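Local coordinates for putative signal recognition particle protein (Chaetomium thermophilum, PDB 5CK4) that binds guanine nucleotides as the Arf-like GTPase subunit of the signal recognition particle receptor, which serves protein translocation at the endoplasmic reticulum membrane, at residues L168-A171 with A172-A175; G179-L182 with S183-S187; L231-S234 with R235-E239. All blocks are in the same frame, centred on the assembly; numbering follows the deposited sequence.

Interaction 1 (L168-A171 with A172-A175)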
ATOM      1  N   LEU A 168      -3.304   2.841   2.285  1.00 16.50           N
ATOM      2  CA  LEU A 168      -3.929   4.027   2.876  1.00 12.61           C
ATOM      3  C   LEU A 168      -4.081   3.858   4.382  1.00 15.35           C
ATOM      4  O   LEU A 168      -4.490   2.807   4.850  1.00 14.97           O
ATOM      5  CB  LEU A 168      -5.301   4.258   2.262  1.00 14.83           C
ATOM      6  CG  LEU A 168      -6.030   5.605   2.401  1.00 14.32           C
ATOM      7  CD1 LEU A 168      -5.339   6.695   1.581  1.00 12.09           C
ATOM      8  CD2 LEU A 168      -7.462   5.446   1.933  1.00 15.85           C
ATOM      9  N   LEU A 169      -3.759   4.910   5.131  1.00 15.39           N
ATOM     10  CA  LEU A 169      -3.947   4.923   6.578  1.00 12.83           C
ATOM     11  C   LEU A 169      -4.519   6.272   7.017  1.00 18.26           C
ATOM     12  O   LEU A 169      -4.403   7.276   6.297  1.00 16.64           O
ATOM     13  CB  LEU A 169      -2.629   4.618   7.323  1.00 13.42           C
ATOM     14  CG  LEU A 169      -1.432   5.570   7.066  1.00 13.53           C
ATOM     15  CD1 LEU A 169      -1.473   6.815   7.992  1.00 15.02           C
ATOM     16  CD2 LEU A 169      -0.120   4.827   7.238  1.00 19.75           C
ATOM     17  N   ASP A 170      -5.113   6.280   8.208  1.00 14.23           N
ATOM     18  CA  ASP A 170      -5.653   7.485   8.825  1.00 20.26           C
ATOM     19  C   ASP A 170      -4.534   8.175   9.608  1.00 20.67           C
ATOM     20  O   ASP A 170      -4.146   7.707  10.676  1.00 17.27           O
ATOM     21  CB  ASP A 170      -6.818   7.079   9.748  1.00 17.96           C
ATOM     22  CG  ASP A 170      -7.517   8.262  10.383  1.00 19.09           C
ATOM     23  OD1 ASP A 170      -6.941   9.368  10.424  1.00 20.46           O
ATOM     24  OD2 ASP A 170      -8.656   8.079  10.863  1.00 23.30           O
ATOM     25  N   ALA A 171      -4.006   9.281   9.080  1.00 19.04           N
ATOM     26  CA  ALA A 171      -2.892   9.955   9.740  1.00 18.85           C
ATOM     27  C   ALA A 171      -3.298  10.611  11.057  1.00 17.86           C
ATOM     28  O   ALA A 171      -2.436  10.923  11.886  1.00 21.52           O
ATOM     29  CB  ALA A 171      -2.210  10.989   8.808  1.00 14.46           C
ATOM     30  N   ALA A 172      -4.599  10.830  11.246  1.00 18.39           N
ATOM     31  CA  ALA A 172      -5.080  11.406  12.495  1.00 21.04           C
ATOM     32  C   ALA A 172      -5.171  10.347  13.597  1.00 22.39           C
ATOM     33  O   ALA A 172      -4.831  10.610  14.749  1.00 24.73           O
ATOM     34  CB  ALA A 172      -6.421  12.107  12.304  1.00 21.85           C
ATOM     35  N   ALA A 173      -5.625   9.151  13.225  1.00 24.15           N
ATOM     36  CA  ALA A 173      -5.764   8.058  14.175  1.00 27.12           C
ATOM     37  C   ALA A 173      -4.400   7.623  14.650  1.00 22.68           C
ATOM     38  O   ALA A 173      -4.248   7.159  15.770  1.00 24.77           O
ATOM     39  CB  ALA A 173      -6.496   6.889  13.552  1.00 21.18           C
ATOM     40  N   LEU A 174      -3.418   7.768  13.771  1.00 22.20           N
ATOM     41  CA  LEU A 174      -2.025   7.466  14.070  1.00 32.70           C
ATOM     42  C   LEU A 174      -1.506   8.287  15.251  1.00 36.73           C
ATOM     43  O   LEU A 174      -0.575   7.878  15.941  1.00 43.46           O
ATOM     44  CB  LEU A 174      -1.182   7.732  12.823  1.00 29.64           C
ATOM     45  CG  LEU A 174       0.084   6.917  12.595  1.00 33.17           C
ATOM     46  CD1 LEU A 174      -0.227   5.446  12.676  1.00 26.00           C
ATOM     47  CD2 LEU A 174       0.674   7.263  11.230  1.00 32.13           C
ATOM     48  N   ALA A 175      -2.129   9.438  15.495  1.00 32.55           N
ATOM     49  CA  ALA A 175      -1.697  10.325  16.558  1.00 37.82           C
ATOM     50  C   ALA A 175      -2.204   9.908  17.945  1.00 49.64           C
ATOM     51  O   ALA A 175      -1.939  10.601  18.925  1.00 52.64           O
ATOM     52  CB  ALA A 175      -2.116  11.762  16.250  1.00 38.30           C
TER
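The carboxylate of Asp170 lies over the start of the short 3-10 turn that follows strand 159-170, its OD1 gripped by two backbone amides. Ala172 N reaches that oxygen at 2.9 Å on its anti side, 27° out of the carboxylate plane, while Ala173 N, 3.1 Å from Asp170 OD1, comes down from above the plane. Both donors approach from the same face. CG stands anti to the backbone N (chi1 -176°), which swings the acid forward along the chain over the amides of the turn. The methyl of Ala173 rests against the same group, its CB 3.6 Å from Asp170 CG. The backbone adds a further tie, Leu174 N to Asp170 O at 3.2 Å. The other oxygen, OD2, forms a salt bridge with Lys220, a residue that binds GDP, so the carboxylate links the turn to the nucleotide pocket. An alanine here would remove both carboxylate oxygens and is likely to leave Lys220 without its counter-charge and the amides of Ala172 and Ala173 without their shared acceptor. On the side of the chain away from the carboxylate, Leu169 and Leu174 meet obliquely through their methyls, CD1 of Leu169 lying 3.9 Å from CD2 of Leu174. In Leu169, CG sits between N and the carbonyl carbon (chi1 59°), which turns CD1 toward Leu174. Helices 180-201 and 229-249 also press on this pair, through Tyr181, Leu236 and Val232. This is an Asx motif opening a 3-10 segment at the end of a strand, beside the guanine nucleotide site of a P-loop GTPase.

Interaction 2 (G179-L182 with S183-S187)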
ATOM      1  N   GLY A 179      -1.160   4.165  21.106  1.00 53.06           N
ATOM      2  CA  GLY A 179      -0.286   3.547  20.126  1.00 47.05           C
ATOM      3  C   GLY A 179      -0.903   2.347  19.435  1.00 44.72           C
ATOM      4  O   GLY A 179      -0.244   1.690  18.626  1.00 38.21           O
ATOM      5  N   ASP A 180      -2.169   2.067  19.750  1.00 34.92           N
ATOM      6  CA  ASP A 180      -2.880   0.926  19.172  1.00 36.07           C
ATOM      7  C   ASP A 180      -2.961   0.961  17.647  1.00 29.10           C
ATOM      8  O   ASP A 180      -2.645  -0.026  16.983  1.00 25.24           O
ATOM      9  CB  ASP A 180      -4.287   0.822  19.753  1.00 41.36           C
ATOM     10  CG  ASP A 180      -4.300   0.166  21.110  1.00 61.32           C
ATOM     11  OD1 ASP A 180      -3.202  -0.167  21.609  1.00 65.10           O
ATOM     12  OD2 ASP A 180      -5.401  -0.013  21.676  1.00 63.97           O
ATOM     13  N   TYR A 181      -3.408   2.089  17.098  1.00 25.69           N
ATOM     14  CA  TYR A 181      -3.548   2.218  15.653  1.00 19.37           C
ATOM     15  C   TYR A 181      -2.211   2.093  14.941  1.00 17.71           C
ATOM     16  O   TYR A 181      -2.119   1.414  13.922  1.00 19.71           O
ATOM     17  CB  TYR A 181      -4.213   3.542  15.273  1.00 20.45           C
ATOM     18  CG  TYR A 181      -4.560   3.642  13.805  1.00 21.53           C
ATOM     19  CD1 TYR A 181      -5.692   3.015  13.296  1.00 23.50           C
ATOM     20  CD2 TYR A 181      -3.755   4.363  12.923  1.00 17.31           C
ATOM     21  CE1 TYR A 181      -6.012   3.106  11.940  1.00 21.21           C
ATOM     22  CE2 TYR A 181      -4.071   4.457  11.579  1.00 18.05           C
ATOM     23  CZ  TYR A 181      -5.204   3.836  11.096  1.00 20.02           C
ATOM     24  OH  TYR A 181      -5.514   3.935   9.753  1.00 19.24           O
ATOM     25  N   LEU A 182      -1.175   2.742  15.471  1.00 26.23           N
ATOM     26  CA  LEU A 182       0.163   2.599  14.899  1.00 25.96           C
ATOM     27  C   LEU A 182       0.580   1.129  14.812  1.00 18.60           C
ATOM     28  O   LEU A 182       1.028   0.662  13.758  1.00 20.10           O
ATOM     29  CB  LEU A 182       1.201   3.392  15.709  1.00 27.46           C
ATOM     30  CG  LEU A 182       2.655   3.059  15.343  1.00 25.74           C
ATOM     31  CD1 LEU A 182       2.966   3.467  13.905  1.00 22.12           C
ATOM     32  CD2 LEU A 182       3.621   3.718  16.303  1.00 34.63           C
ATOM     33  N   SER A 183       0.398   0.401  15.908  1.00 20.11           N
ATOM     34  CA  SER A 183       0.830  -0.995  15.985  1.00 23.17           C
ATOM     35  C   SER A 183       0.071  -1.893  15.017  1.00 20.16           C
ATOM     36  O   SER A 183       0.669  -2.714  14.313  1.00 17.79           O
ATOM     37  CB  SER A 183       0.659  -1.532  17.412  1.00 33.63           C
ATOM     38  OG  SER A 183       1.540  -0.874  18.302  1.00 45.24           O
ATOM     39  N   GLN A 184      -1.251  -1.747  14.995  1.00 20.11           N
ATOM     40  CA  GLN A 184      -2.081  -2.609  14.156  1.00 24.00           C
ATOM     41  C   GLN A 184      -1.913  -2.288  12.677  1.00 16.09           C
ATOM     42  O   GLN A 184      -1.872  -3.179  11.831  1.00 19.23           O
ATOM     43  CB  GLN A 184      -3.549  -2.535  14.590  1.00 23.85           C
ATOM     44  CG  GLN A 184      -3.764  -3.154  15.957  1.00 30.95           C
ATOM     45  CD  GLN A 184      -5.211  -3.129  16.424  1.00 51.13           C
ATOM     46  OE1 GLN A 184      -6.121  -2.767  15.674  1.00 52.37           O
ATOM     47  NE2 GLN A 184      -5.427  -3.521  17.676  1.00 55.47           N
ATOM     48  N   THR A 185      -1.796  -1.005  12.367  1.00 15.92           N
ATOM     49  CA  THR A 185      -1.573  -0.577  10.994  1.00 14.08           C
ATOM     50  C   THR A 185      -0.208  -1.010  10.479  1.00 14.24           C
ATOM     51  O   THR A 185      -0.080  -1.475   9.344  1.00 14.53           O
ATOM     52  CB  THR A 185      -1.707   0.960  10.878  1.00 17.70           C
ATOM     53  OG1 THR A 185      -3.022   1.341  11.292  1.00 21.75           O
ATOM     54  CG2 THR A 185      -1.471   1.432   9.459  1.00 19.26           C
ATOM     55  N   ALA A 186       0.817  -0.857  11.310  1.00 14.59           N
ATOM     56  CA  ALA A 186       2.170  -1.260  10.912  1.00 14.66           C
ATOM     57  C   ALA A 186       2.264  -2.771  10.721  1.00 16.03           C
ATOM     58  O   ALA A 186       3.021  -3.249   9.895  1.00 12.56           O
ATOM     59  CB  ALA A 186       3.181  -0.813  11.944  1.00 17.51           C
ATOM     60  N   SER A 187       1.514  -3.519  11.518  1.00 18.19           N
ATOM     61  CA  SER A 187       1.487  -4.970  11.376  1.00 16.02           C
ATOM     62  C   SER A 187       0.985  -5.378   9.985  1.00 17.24           C
ATOM     63  O   SER A 187       1.543  -6.267   9.347  1.00 18.06           O
ATOM     64  CB  SER A 187       0.630  -5.592  12.480  1.00 23.61           C
ATOM     65  OG  SER A 187       0.627  -6.993  12.367  1.00 30.81           O
TER
HETATM   66  O   HOH W   1       2.663   1.701  18.918  1.00 47.21           O
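Tyr181 lays one ring face against the hydroxyl of Thr185 in the first turns of helix 180-201, which follows strand 159-170 in the G-domain fold. Thr185 OG1 stands over the centre of the ring, 3.2 Å above its plane, and the two side chains pass at a slant. CG of Tyr181 is anti to its own nitrogen (chi1 -172°), a torsion that carries the ring alongside the helix and up to the threonine one turn on. The hydroxyl is committed to the backbone: Thr185 OG1 donates to Tyr181 O at 2.8 Å, from above the carbonyl plane. Thr185 N binds Tyr181 O as well, at 2.9 Å, and the two donors arrive from opposite faces of that plane. One carbonyl thus takes two bonds from a single residue, and the rotation of the threonine is fixed with OG1 facing the ring. At the far end of the ring, Tyr181 OH is hydrogen-bonded to Asp170 N, which pins the phenol to the end of strand 159-170; Pro27 and Leu169 also touch the tyrosine, Leu169 near its hydroxyl. Thr185 in turn touches Phe167 and Leu169 of that strand, while on another side of the helix Leu182 extends toward helix 229-249 and meets Leu236. Gly179, at the N-cap position with positive phi (77°), opens the helix, and Ser183 N closes its first turn on Gly179 O at 3.1 Å. A water reinforces this turn, donating to Gly179 O at 2.9 Å and hydrogen-bonded to Ser183 OG at 2.9 Å.

Interaction 3 (L231-S234 with R235-E239)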
ATOM      1  N   LEU A 231       6.708  12.535   9.659  1.00 18.81           N
ATOM      2  CA  LEU A 231       6.578  11.860  10.950  1.00 18.02           C
ATOM      3  C   LEU A 231       5.889  10.493  10.818  1.00 19.88           C
ATOM      4  O   LEU A 231       6.225   9.551  11.541  1.00 20.00           O
ATOM      5  CB  LEU A 231       5.830  12.751  11.949  1.00 20.40           C
ATOM      6  CG  LEU A 231       6.725  13.499  12.931  1.00 48.74           C
ATOM      7  CD1 LEU A 231       5.906  14.469  13.773  1.00 45.98           C
ATOM      8  CD2 LEU A 231       7.460  12.497  13.810  1.00 48.13           C
ATOM      9  N   VAL A 232       4.924  10.387   9.907  1.00 18.46           N
ATOM     10  CA  VAL A 232       4.303   9.091   9.608  1.00 16.55           C
ATOM     11  C   VAL A 232       5.403   8.121   9.159  1.00 18.83           C
ATOM     12  O   VAL A 232       5.481   6.964   9.612  1.00 14.67           O
ATOM     13  CB  VAL A 232       3.235   9.206   8.483  1.00 17.85           C
ATOM     14  CG1 VAL A 232       2.801   7.829   8.012  1.00 14.13           C
ATOM     15  CG2 VAL A 232       2.017  10.005   8.946  1.00 16.29           C
ATOM     16  N   LYS A 233       6.275   8.614   8.285  1.00 15.48           N
ATOM     17  CA  LYS A 233       7.397   7.814   7.784  1.00 16.81           C
ATOM     18  C   LYS A 233       8.302   7.291   8.909  1.00 19.97           C
ATOM     19  O   LYS A 233       8.562   6.098   8.974  1.00 15.44           O
ATOM     20  CB  LYS A 233       8.227   8.612   6.768  1.00 13.39           C
ATOM     21  CG  LYS A 233       9.410   7.830   6.160  1.00 16.55           C
ATOM     22  CD  LYS A 233      10.148   8.683   5.132  1.00 18.72           C
ATOM     23  CE  LYS A 233      11.058   7.839   4.241  1.00 25.57           C
ATOM     24  NZ  LYS A 233      12.376   7.543   4.874  1.00 33.68           N
ATOM     25  N   SER A 234       8.776   8.178   9.785  1.00 18.96           N
ATOM     26  CA  SER A 234       9.686   7.758  10.850  0.54 18.26           C
ATOM     27  C   SER A 234       9.000   6.869  11.899  1.00 18.11           C
ATOM     28  O   SER A 234       9.596   5.912  12.391  1.00 15.92           O
ATOM     29  CB  SER A 234      10.370   8.963  11.511  0.54 19.48           C
ATOM     30  OG  SER A 234       9.435   9.777  12.190  0.54 16.70           O
ATOM     31  N   ARG A 235       7.750   7.160  12.228  1.00 15.44           N
ATOM     32  CA  ARG A 235       7.029   6.328  13.198  1.00 15.29           C
ATOM     33  C   ARG A 235       6.761   4.920  12.667  1.00 15.30           C
ATOM     34  O   ARG A 235       6.875   3.933  13.403  1.00 15.35           O
ATOM     35  CB  ARG A 235       5.723   6.989  13.617  1.00 16.05           C
ATOM     36  CG  ARG A 235       5.967   8.175  14.528  1.00 24.69           C
ATOM     37  CD  ARG A 235       4.703   8.647  15.191  1.00 30.17           C
ATOM     38  NE  ARG A 235       4.900   9.973  15.752  1.00 39.95           N
ATOM     39  CZ  ARG A 235       3.940  10.692  16.327  1.00 46.75           C
ATOM     40  NH1 ARG A 235       2.711  10.204  16.421  1.00 38.01           N
ATOM     41  NH2 ARG A 235       4.216  11.895  16.808  1.00 47.28           N
ATOM     42  N   LEU A 236       6.403   4.835  11.397  1.00 12.16           N
ATOM     43  CA  LEU A 236       6.208   3.529  10.755  1.00 14.75           C
ATOM     44  C   LEU A 236       7.518   2.752  10.677  1.00 15.08           C
ATOM     45  O   LEU A 236       7.547   1.543  10.938  1.00 12.81           O
ATOM     46  CB  LEU A 236       5.612   3.686   9.356  1.00 14.91           C
ATOM     47  CG  LEU A 236       4.119   4.053   9.231  1.00 18.44           C
ATOM     48  CD1 LEU A 236       3.749   4.245   7.771  1.00 13.69           C
ATOM     49  CD2 LEU A 236       3.213   3.011   9.877  1.00 17.41           C
ATOM     50  N   GLU A 237       8.598   3.444  10.318  1.00 10.40           N
ATOM     51  CA  GLU A 237       9.902   2.797  10.180  1.00 17.65           C
ATOM     52  C   GLU A 237      10.369   2.224  11.508  1.00 13.91           C
ATOM     53  O   GLU A 237      10.906   1.110  11.574  1.00 13.42           O
ATOM     54  CB  GLU A 237      10.940   3.781   9.633  1.00 14.73           C
ATOM     55  CG  GLU A 237      10.809   3.959   8.124  1.00 18.49           C
ATOM     56  CD  GLU A 237      11.643   5.079   7.585  1.00 20.86           C
ATOM     57  OE1 GLU A 237      12.072   5.954   8.374  1.00 17.57           O
ATOM     58  OE2 GLU A 237      11.876   5.085   6.358  1.00 19.77           O
ATOM     59  N   HIS A 238      10.171   2.984  12.571  1.00 12.37           N
ATOM     60  CA  HIS A 238      10.548   2.480  13.879  1.00 15.07           C
ATOM     61  C   HIS A 238       9.668   1.301  14.299  1.00 15.87           C
ATOM     62  O   HIS A 238      10.150   0.347  14.918  1.00 18.71           O
ATOM     63  CB  HIS A 238      10.559   3.599  14.921  1.00 25.14           C
ATOM     64  CG  HIS A 238      11.776   4.476  14.841  1.00 30.85           C
ATOM     65  ND1 HIS A 238      11.799   5.660  14.135  1.00 38.26           N
ATOM     66  CD2 HIS A 238      13.018   4.328  15.361  1.00 34.07           C
ATOM     67  CE1 HIS A 238      12.995   6.212  14.236  1.00 31.43           C
ATOM     68  NE2 HIS A 238      13.755   5.424  14.976  1.00 34.81           N
ATOM     69  N   GLU A 239       8.392   1.330  13.942  1.00 16.37           N
ATOM     70  CA  GLU A 239       7.535   0.218  14.341  1.00 14.42           C
ATOM     71  C   GLU A 239       7.836  -1.052  13.541  1.00 13.64           C
ATOM     72  O   GLU A 239       7.844  -2.146  14.101  1.00 18.53           O
ATOM     73  CB  GLU A 239       6.057   0.596  14.268  1.00 18.37           C
ATOM     74  CG  GLU A 239       5.116  -0.506  14.729  1.00 18.21           C
ATOM     75  CD  GLU A 239       5.114  -0.755  16.235  1.00 32.97           C
ATOM     76  OE1 GLU A 239       5.809  -0.043  16.987  1.00 28.26           O
ATOM     77  OE2 GLU A 239       4.408  -1.686  16.662  1.00 38.02           O
TER
HETATM   78  O   HOH W   2      12.781   8.422   8.013  1.00 28.58           O
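Lys233 and Glu237 form an i to i+4 salt bridge along helix 229-249, one of the helices packed on the central sheet of this Arf-like GTPase. The lysine runs extended as far as CE and then bends at its last torsion (chi4 -82°), which brings NZ round to the acid. NZ of Lys233 lies 2.9 Å from Glu237 OE2 and meets it on the syn side, 23° out of the carboxylate plane. A water bridges the pair a second time, accepting from Lys233 NZ at 3.3 Å and donating to Glu237 OE1 at 2.6 Å. Both charged ends have further partners: Glu282 forms a salt bridge with the ammonium, and Phe281 N donates to OE2, so the pair also fastens the helix to the 280-282 loop. Val232 and Leu236 run side by side in the same direction, with CG1 of Val232 3.7 Å from CD1 of Leu236. They face inward, onto Ala218 and Ile216 of strand 214-219. Arg235, stretched out from CG to NE, crosses Leu231 obliquely, its NE 4.1 Å from Leu231 CD2. His238 turns its ring back along the helix, CG lying anti to the carbonyl carbon (chi1 -78°), toward the carbonyl of Ser234. That oxygen accepts twice, from opposite faces of its carbonyl plane: His238 N approaches one face at 3.0 Å, and on the other His238 ND1, with Ser234 O close to the imidazole plane, donates to Ser234 O at 2.8 Å.

How the interactions relate
The three interactions follow one another along the chain and pack together, their centres 10 to 12 Å apart. Interaction 1 lies nearest the nucleotide: the side chain of Asp170 is about 6 Å from the bound GDP, against about 8 Å for Tyr181 in interaction 2 and about 13 Å for Val232 in interaction 3. Interactions 1 and 2 are joined by a probable hydrogen bond, Asp170 N to Tyr181 OH at 2.8 Å, and Leu174 CD1 sits 3.6 Å from Leu182 CA. Interaction 3 closes the apolar layer from helix 229-249, with Leu174 CD2 3.8 Å from Val232 CG2 and Leu169 CD2 3.9 Å from Leu236 CD1. Ala186 CB meets Glu239 CG at 3.4 Å, joining interactions 2 and 3.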